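Local coordinates for putative HAD-hydrolase YfnB (Bacillus subtilis, PDB 3ED5), which is a putative phosphatase of the HAD-like hydrolase superfamily, possibly a 5'-nucleotidase like others of its family, though its substrate has not been established, at residues F156-M160 with T187-G192; D199-P205 with P216-K222; Q53-R57 with V69-R73. One frame throughout, in Å; residues are numbered along the deposited sequence. Where two conformers were deposited one is given.

Contact 1. Residues F156-M160 with T187-G192; sequences FQKPM and TADIKG. With FMT (formic acid), chain D; FMT (formic acid), chain C.
Lys158 and Pro159 carry the loop before helix 161-169 onto residues 187-192 of helix 186-195. One residue earlier, Gln157 turns to a bound formate, with its NE2 3.2 Å from O1 of that molecule, and to the backbone O of Glu60. Lys158 lays its CB 3.5 Å from the backbone O of Ala188, against the methyl group of the same residue. Its chain then bends at CG-CD (chi3 -78°), which swings the ammonium group across to Asp189. Lys158 NZ lies 2.7 Å from Asp189 OD1 and takes the syn lone pair of that oxygen in a salt bridge; the other oxygen, OD2, accepts the backbone N of Ser185. Pro159, entered through a cis peptide bond, presses its ring against the helix backbone. Its CB is 3.1 Å from the O of Thr187 and 3.5 Å from CA of Gly192, where the lack of a side chain permits the approach. The chain of Lys191 crosses the proline ring, CD to CG of Pro159 at 3.7 Å, and curls back until its NZ donates to the O of Thr187 at 3.2 Å. Lys158 NZ also forms a salt bridge with Asp13, the nucleophile by similarity, and a hydrogen bond with the O of Val124. The position and partners of Lys158 are consistent with the motif III lysine of HAD phosphatases, whose positive charge probably offsets the gathered carboxylates and, in relatives, the substrate phosphate.

Contact 2. Residues D199-P205 with P216-K222; sequences DTCWMNP and PTYEIRK
Trp202 and Glu219 lie side by side and point the same way from neighbouring parallel strands, the carboxylate plane turned 40° from the indole. CD of Glu219 comes 3.6 Å from CE3 of Trp202. With CG anti to its backbone N (chi1 179°) and the chain extended beyond, Glu219 carries OE2 along the ring to Asn204, whose ND2 donates to it at 2.9 Å. Glu219 OE2 lies close to the amide plane of Asn204, but the nitrogen meets the carboxylate from above, 36° out of its plane. A water gives one bond to the same OE2 and another to Asn204 O. CB of Asn204 rests over the centre of one indole face, and Pro216 packs its CB 3.8 Å from Trp202 CB. On the other side of the sheet, Cys201 SG touches Ile220 CD1 at 3.7 Å.

The backbones pair in parallel register, Trp202 bonding through N to Tyr218 O and through O to Ile220 N. Beyond the ladder, Thr200 and Thr217 each receive the other's backbone N-H on OG1, while Arg221 NE reaches Pro205 O at 3.1 Å, in the guanidinium plane.

Strand 218-220 thus forms one edge of the parallel Rossmann-like sheet, with strand 179-183 flanking 199-203 on its far side. Ile190 and Leu186 of helix 186-195 pack on Trp202, whereas Leu226 and Ile229 of helix 226-230 meet the face bearing Cys201 and Ile220.

Contact 3. Residues Q53-R57 with V69-R73; sequences QGLWR and VVNTR. With FMT (formic acid), chain B; FMT (formic acid), chain F.
Segments 53-57 of helix 42-60 and 69-73 of helix 66-80 run roughly antiparallel, at 156°, with their axes 9.9 Å apart, and come nearest at Leu55 and Val69. The two methyl groups of Val69 divide their main contacts. CG1, anti to the backbone N, stands over the five-membered ring of Trp56 in a CH-pi contact, 3.6 Å from the centroid and 17° off the ring normal. CG2 instead lies 3.3 Å from the backbone O of Leu55.

Leu55 projects toward the opposing helix, and its CB also meets Val69 CG1, at 3.8 Å. Its branch CD1 continues to Arg73, where it rests 3.7 Å from CB. Farther along the indole, Val70 brings CG1 to 3.9 Å from Trp56 CZ2; that same methyl lies over one guanidinium face of Arg73.

The arginine, extended from CG to NE, delivers its head to the indole's edge. Ring and guanidinium are inclined by 47°, and NH1 stands 3.3 Å from Trp56 NE1 as two donors that do not bond. Both terminal nitrogens of Arg73 converge on O1 of one formate, NH1 at 2.9 Å, and this formate also lies beside Trp56 CZ2. Arginine charge and aromatic edge thus frame a place where a small anion can bind, here a formate probably from the crystallisation liquor, with Arg95 adding a further bond.

This pair belongs to the helical cap region of the HAD fold. Within helix 42-60, Asn52 accepts a bond from Arg73 NH1, while helix 87-98 supplies Glu91 as the salt-bridge partner of Arg73 NH2 and packs against Val70.

The three contacts follow a path from the catalytic core to the sheet edge on one side and to the cap on the other. Contact 1 stands closest to the presumed nucleophile, Asp13, with the Lys158 side chain about 3 Å from that of Asp13. Ile190, on the helix of contact 1, packs against Thr200, Trp202 and Pro216 of contact 2; the centres of contacts 1 and 2 are about 15 Å apart. Toward the cap, Thr187 OG1 meets Arg57 CD at 3.6 Å, joining contact 1 to contact 3; their centres are about 16 Å apart. The side chain of Trp56 is about 9 Å from that of Asp13. Contacts 2 and 3 do not touch, and their nearest atoms remain about 11 Å apart.

Contact 1. Residues F156-M160 with T187-G192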
# COMPACT_ATOMS: atom_id res chain seq x y z
N PHE A 156 -2.86 -6.97 -14.06
CA PHE A 156 -1.66 -7.38 -13.35
C PHE A 156 -1.65 -6.66 -11.99
O PHE A 156 -2.64 -6.03 -11.61
CB PHE A 156 -0.41 -7.01 -14.20
CG PHE A 156 -0.44 -7.56 -15.60
CD1 PHE A 156 0.09 -8.81 -15.89
CD2 PHE A 156 -1.01 -6.81 -16.63
CE1 PHE A 156 0.07 -9.31 -17.22
CE2 PHE A 156 -1.04 -7.30 -17.96
CZ PHE A 156 -0.52 -8.56 -18.24
N GLN A 157 -0.53 -6.72 -11.28
CA GLN A 157 -0.43 -6.10 -9.97
C GLN A 157 1.03 -5.84 -9.70
O GLN A 157 1.87 -6.54 -10.24
CB GLN A 157 -1.05 -7.01 -8.86
CG GLN A 157 -0.40 -8.39 -8.66
CD GLN A 157 -0.64 -9.38 -9.80
OE1 GLN A 157 -1.72 -9.41 -10.42
NE2 GLN A 157 0.38 -10.22 -10.09
N LYS A 158 1.35 -4.86 -8.86
CA LYS A 158 2.72 -4.73 -8.34
C LYS A 158 3.12 -6.07 -7.69
O LYS A 158 2.28 -6.68 -6.97
CB LYS A 158 2.86 -3.60 -7.31
CG LYS A 158 2.33 -2.22 -7.69
CD LYS A 158 2.72 -1.17 -6.58
CE LYS A 158 1.84 -1.31 -5.42
NZ LYS A 158 2.06 -0.24 -4.41
N PRO A 159 4.35 -6.55 -7.92
CA PRO A 159 5.49 -5.87 -8.58
C PRO A 159 5.65 -6.13 -10.10
O PRO A 159 6.69 -5.76 -10.69
CB PRO A 159 6.69 -6.50 -7.88
CG PRO A 159 6.27 -7.93 -7.73
CD PRO A 159 4.80 -7.80 -7.27
N MSE A 160 4.66 -6.76 -10.72
CA MSE A 160 4.78 -7.18 -12.14
C MSE A 160 5.16 -6.02 -13.06
O MSE A 160 4.55 -4.96 -13.00
CB MSE A 160 3.48 -7.82 -12.64
CG MSE A 160 3.08 -9.09 -11.88
SE MSE A 160 4.48 -10.50 -11.83
CE MSE A 160 5.33 -10.09 -10.16
N THR A 187 8.46 -6.23 -1.55
CA THR A 187 8.02 -7.12 -2.61
C THR A 187 7.17 -6.45 -3.68
O THR A 187 7.28 -6.85 -4.84
CB THR A 187 7.29 -8.37 -2.06
OG1 THR A 187 6.15 -7.98 -1.30
CG2 THR A 187 8.23 -9.21 -1.17
N ALA A 188 6.34 -5.48 -3.32
CA ALA A 188 5.47 -4.83 -4.30
C ALA A 188 6.14 -3.59 -4.82
O ALA A 188 6.15 -3.36 -6.05
CB ALA A 188 4.13 -4.45 -3.70
N ASP A 189 6.68 -2.77 -3.90
CA ASP A 189 7.16 -1.42 -4.30
C ASP A 189 8.61 -1.41 -4.71
O ASP A 189 8.97 -0.88 -5.78
CB ASP A 189 6.93 -0.40 -3.17
CG ASP A 189 5.48 -0.27 -2.79
OD1 ASP A 189 4.64 -0.11 -3.70
OD2 ASP A 189 5.20 -0.38 -1.56
N ILE A 190 9.47 -2.00 -3.89
CA ILE A 190 10.89 -1.91 -4.17
C ILE A 190 11.29 -2.86 -5.29
O ILE A 190 11.87 -2.44 -6.28
CB ILE A 190 11.75 -2.10 -2.91
CG1 ILE A 190 11.26 -1.17 -1.76
CG2 ILE A 190 13.22 -1.89 -3.24
CD1 ILE A 190 11.19 0.37 -2.12
N LYS A 191 10.91 -4.13 -5.18
CA LYS A 191 11.13 -5.08 -6.27
C LYS A 191 10.42 -4.59 -7.54
O LYS A 191 11.00 -4.61 -8.61
CB LYS A 191 10.64 -6.48 -5.91
CG LYS A 191 10.92 -7.54 -7.00
CD LYS A 191 9.79 -8.61 -6.92
CE LYS A 191 9.93 -9.56 -5.75
NZ LYS A 191 8.61 -9.76 -5.04
N GLY A 192 9.18 -4.12 -7.39
CA GLY A 192 8.42 -3.56 -8.51
C GLY A 192 9.19 -2.46 -9.24
O GLY A 192 9.40 -2.52 -10.48
C FMT D . -1.15 -11.74 -13.50
O1 FMT D . -0.78 -12.16 -12.36
O2 FMT D . -2.25 -11.19 -13.77
C FMT C . 0.70 -2.64 -2.59
O1 FMT C . 0.05 -3.39 -1.89
O2 FMT C . 0.11 -1.80 -3.27

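Contact 2. Residues D199-P205 with P216-K222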
# COMPACT_ATOMS: atom_id res chain seq x y z
N ASP A 199 14.43 4.21 -9.73
CA ASP A 199 14.98 4.40 -8.39
C ASP A 199 13.84 4.14 -7.39
O ASP A 199 12.67 4.44 -7.68
CB ASP A 199 15.54 5.83 -8.21
CG ASP A 199 16.85 6.05 -8.95
OD1 ASP A 199 17.37 5.07 -9.51
OD2 ASP A 199 17.35 7.20 -8.95
N THR A 200 14.20 3.58 -6.24
CA THR A 200 13.22 3.22 -5.20
C THR A 200 13.58 3.80 -3.82
O THR A 200 14.77 3.88 -3.45
CB THR A 200 13.17 1.68 -5.03
OG1 THR A 200 14.50 1.19 -4.86
CG2 THR A 200 12.55 0.99 -6.28
N CYS A 201 12.55 4.13 -3.05
CA CYS A 201 12.71 4.62 -1.67
C CYS A 201 11.85 3.76 -0.73
O CYS A 201 10.64 3.80 -0.81
CB CYS A 201 12.33 6.09 -1.58
SG CYS A 201 12.55 6.75 0.10
N TRP A 202 12.51 3.00 0.13
CA TRP A 202 11.87 2.09 1.06
C TRP A 202 11.53 2.82 2.36
O TRP A 202 12.44 3.24 3.09
CB TRP A 202 12.81 0.91 1.34
CG TRP A 202 12.17 -0.18 2.17
CD1 TRP A 202 10.83 -0.48 2.24
CD2 TRP A 202 12.84 -1.13 3.01
NE1 TRP A 202 10.63 -1.56 3.09
CE2 TRP A 202 11.85 -1.99 3.56
CE3 TRP A 202 14.19 -1.35 3.35
CZ2 TRP A 202 12.17 -3.02 4.44
CZ3 TRP A 202 14.51 -2.40 4.21
CH2 TRP A 202 13.49 -3.22 4.76
N MSE A 203 10.23 2.94 2.63
CA MSE A 203 9.73 3.46 3.90
C MSE A 203 9.81 2.32 4.92
O MSE A 203 9.09 1.31 4.80
CB MSE A 203 8.28 3.94 3.67
CG MSE A 203 7.57 4.40 4.91
SE MSE A 203 8.43 5.94 5.75
CE MSE A 203 7.06 6.28 7.15
N ASN A 204 10.71 2.44 5.89
CA ASN A 204 10.95 1.36 6.86
C ASN A 204 11.14 1.94 8.27
O ASN A 204 12.22 1.83 8.87
CB ASN A 204 12.17 0.54 6.43
CG ASN A 204 12.36 -0.72 7.27
OD1 ASN A 204 11.42 -1.22 7.90
ND2 ASN A 204 13.59 -1.20 7.34
N PRO A 205 10.09 2.59 8.79
CA PRO A 205 10.16 3.26 10.10
C PRO A 205 10.58 2.33 11.24
O PRO A 205 11.26 2.77 12.16
CB PRO A 205 8.74 3.76 10.34
CG PRO A 205 7.88 3.06 9.34
CD PRO A 205 8.77 2.74 8.15
N PRO A 216 16.88 -1.30 -2.04
CA PRO A 216 16.32 -0.03 -2.53
C PRO A 216 17.41 1.01 -2.84
O PRO A 216 18.53 0.88 -2.32
CB PRO A 216 15.47 0.43 -1.35
CG PRO A 216 16.23 -0.08 -0.15
CD PRO A 216 16.79 -1.42 -0.57
N THR A 217 17.10 2.05 -3.62
CA THR A 217 18.06 3.14 -3.83
C THR A 217 18.24 3.90 -2.53
O THR A 217 19.38 4.27 -2.20
CB THR A 217 17.58 4.13 -4.94
OG1 THR A 217 17.12 3.36 -6.06
CG2 THR A 217 18.73 5.09 -5.38
N TYR A 218 17.13 4.13 -1.82
CA TYR A 218 17.14 4.82 -0.52
C TYR A 218 16.29 4.06 0.48
O TYR A 218 15.37 3.36 0.10
CB TYR A 218 16.50 6.21 -0.63
CG TYR A 218 16.95 6.99 -1.83
CD1 TYR A 218 18.15 7.71 -1.80
CD2 TYR A 218 16.16 7.01 -2.99
CE1 TYR A 218 18.58 8.44 -2.91
CE2 TYR A 218 16.58 7.75 -4.11
CZ TYR A 218 17.80 8.46 -4.05
OH TYR A 218 18.25 9.19 -5.13
N GLU A 219 16.59 4.26 1.76
CA GLU A 219 15.80 3.71 2.85
C GLU A 219 15.64 4.81 3.91
O GLU A 219 16.65 5.39 4.35
CB GLU A 219 16.52 2.51 3.45
CG GLU A 219 15.71 1.92 4.63
CD GLU A 219 16.41 0.75 5.30
OE1 GLU A 219 17.47 0.27 4.79
OE2 GLU A 219 15.90 0.31 6.35
N ILE A 220 14.40 5.08 4.34
CA ILE A 220 14.13 6.13 5.34
C ILE A 220 13.22 5.60 6.44
O ILE A 220 12.56 4.59 6.24
CB ILE A 220 13.47 7.35 4.71
CG1 ILE A 220 12.11 7.00 4.10
CG2 ILE A 220 14.36 7.88 3.59
CD1 ILE A 220 11.43 8.25 3.33
N ARG A 221 13.18 6.31 7.56
CA ARG A 221 12.21 5.99 8.63
C ARG A 221 11.03 6.95 8.63
O ARG A 221 9.92 6.55 8.95
CB ARG A 221 12.90 5.96 9.98
CG ARG A 221 13.92 4.83 10.08
CD ARG A 221 14.66 4.92 11.40
NE ARG A 221 13.82 4.52 12.50
CZ ARG A 221 14.14 4.67 13.78
NH1 ARG A 221 15.30 5.24 14.13
NH2 ARG A 221 13.30 4.26 14.72
N LYS A 222 11.25 8.21 8.28
CA LYS A 222 10.17 9.18 8.34
C LYS A 222 10.04 9.84 6.99
O LYS A 222 11.04 10.06 6.31
CB LYS A 222 10.43 10.25 9.38
CG LYS A 222 10.50 9.73 10.82
CD LYS A 222 10.53 10.85 11.85
CE LYS A 222 11.77 11.73 11.74
NZ LYS A 222 12.00 12.51 13.02
O HOH W 1 15.05 2.08 8.32

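Contact 3. Residues Q53-R57 with V69-R73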
# COMPACT_ATOMS: atom_id res chain seq x y z
N GLN A 53 -0.81 -12.04 5.08
CA GLN A 53 0.47 -11.75 4.38
C GLN A 53 0.76 -12.81 3.29
O GLN A 53 1.11 -12.45 2.17
CB GLN A 53 1.66 -11.61 5.36
CG GLN A 53 3.08 -11.57 4.74
CD GLN A 53 3.37 -10.31 3.93
OE1 GLN A 53 2.66 -9.30 4.04
NE2 GLN A 53 4.44 -10.36 3.09
N GLY A 54 0.59 -14.09 3.61
CA GLY A 54 0.83 -15.16 2.65
C GLY A 54 -0.09 -15.10 1.45
O GLY A 54 0.32 -15.41 0.35
N LEU A 55 -1.36 -14.74 1.68
CA LEU A 55 -2.33 -14.68 0.58
C LEU A 55 -2.00 -13.47 -0.31
O LEU A 55 -1.96 -13.61 -1.53
CB LEU A 55 -3.77 -14.61 1.12
CG LEU A 55 -4.25 -15.81 1.96
CD1 LEU A 55 -5.59 -15.46 2.59
CD2 LEU A 55 -4.36 -17.06 1.11
N TRP A 56 -1.72 -12.31 0.29
CA TRP A 56 -1.34 -11.14 -0.55
C TRP A 56 -0.07 -11.43 -1.33
O TRP A 56 0.05 -11.05 -2.50
CB TRP A 56 -1.21 -9.81 0.24
CG TRP A 56 -2.52 -9.22 0.57
CD1 TRP A 56 -3.33 -9.56 1.67
CD2 TRP A 56 -3.27 -8.27 -0.20
NE1 TRP A 56 -4.50 -8.83 1.63
CE2 TRP A 56 -4.48 -8.03 0.50
CE3 TRP A 56 -2.99 -7.51 -1.37
CZ2 TRP A 56 -5.45 -7.12 0.05
CZ3 TRP A 56 -3.98 -6.60 -1.83
CH2 TRP A 56 -5.19 -6.42 -1.12
N ARG A 57 0.89 -12.12 -0.71
CA ARG A 57 2.09 -12.48 -1.47
C ARG A 57 1.75 -13.37 -2.66
O ARG A 57 2.29 -13.17 -3.75
CB ARG A 57 3.17 -13.18 -0.60
CG ARG A 57 3.89 -12.19 0.32
CD ARG A 57 4.82 -11.23 -0.50
NE ARG A 57 5.88 -12.01 -1.13
CZ ARG A 57 6.13 -12.04 -2.43
NH1 ARG A 57 5.44 -11.31 -3.30
NH2 ARG A 57 7.12 -12.81 -2.86
N VAL A 69 -8.02 -13.75 -2.38
CA VAL A 69 -7.29 -13.32 -1.16
C VAL A 69 -8.29 -12.78 -0.13
O VAL A 69 -8.35 -13.28 1.02
CB VAL A 69 -6.22 -12.21 -1.47
CG1 VAL A 69 -5.67 -11.57 -0.15
CG2 VAL A 69 -5.08 -12.78 -2.32
N VAL A 70 -9.08 -11.79 -0.53
CA VAL A 70 -9.86 -11.06 0.47
C VAL A 70 -11.07 -11.87 0.92
O VAL A 70 -11.47 -11.73 2.08
CB VAL A 70 -10.27 -9.63 0.07
CG1 VAL A 70 -8.99 -8.77 -0.18
CG2 VAL A 70 -11.25 -9.64 -1.12
N ASN A 71 -11.61 -12.69 0.02
CA ASN A 71 -12.81 -13.51 0.33
C ASN A 71 -12.51 -14.83 1.00
O ASN A 71 -13.44 -15.56 1.40
CB ASN A 71 -13.70 -13.68 -0.91
CG ASN A 71 -14.31 -12.37 -1.32
OD1 ASN A 71 -14.70 -11.58 -0.47
ND2 ASN A 71 -14.40 -12.12 -2.62
N THR A 72 -11.23 -15.16 1.13
CA THR A 72 -10.92 -16.38 1.90
C THR A 72 -10.17 -16.16 3.20
O THR A 72 -10.16 -17.07 4.05
CB THR A 72 -10.20 -17.46 1.06
OG1 THR A 72 -8.97 -16.94 0.57
CG2 THR A 72 -11.05 -17.90 -0.13
N ARG A 73 -9.54 -15.01 3.39
CA ARG A 73 -8.66 -14.83 4.56
C ARG A 73 -9.43 -15.04 5.88
O ARG A 73 -8.93 -15.72 6.79
CB ARG A 73 -7.95 -13.47 4.55
CG ARG A 73 -8.91 -12.27 4.50
CD ARG A 73 -8.12 -10.99 4.10
NE ARG A 73 -8.99 -9.85 3.85
CZ ARG A 73 -8.51 -8.64 3.55
NH1 ARG A 73 -7.18 -8.44 3.56
NH2 ARG A 73 -9.34 -7.63 3.33
C FMT B . -6.88 -4.84 2.28
O1 FMT B . -7.03 -5.52 3.28
O2 FMT B . -7.58 -4.95 1.29
C FMT F . -13.35 -15.30 -4.61
O1 FMT F . -14.24 -14.45 -4.52
O2 FMT F . -12.69 -15.51 -5.63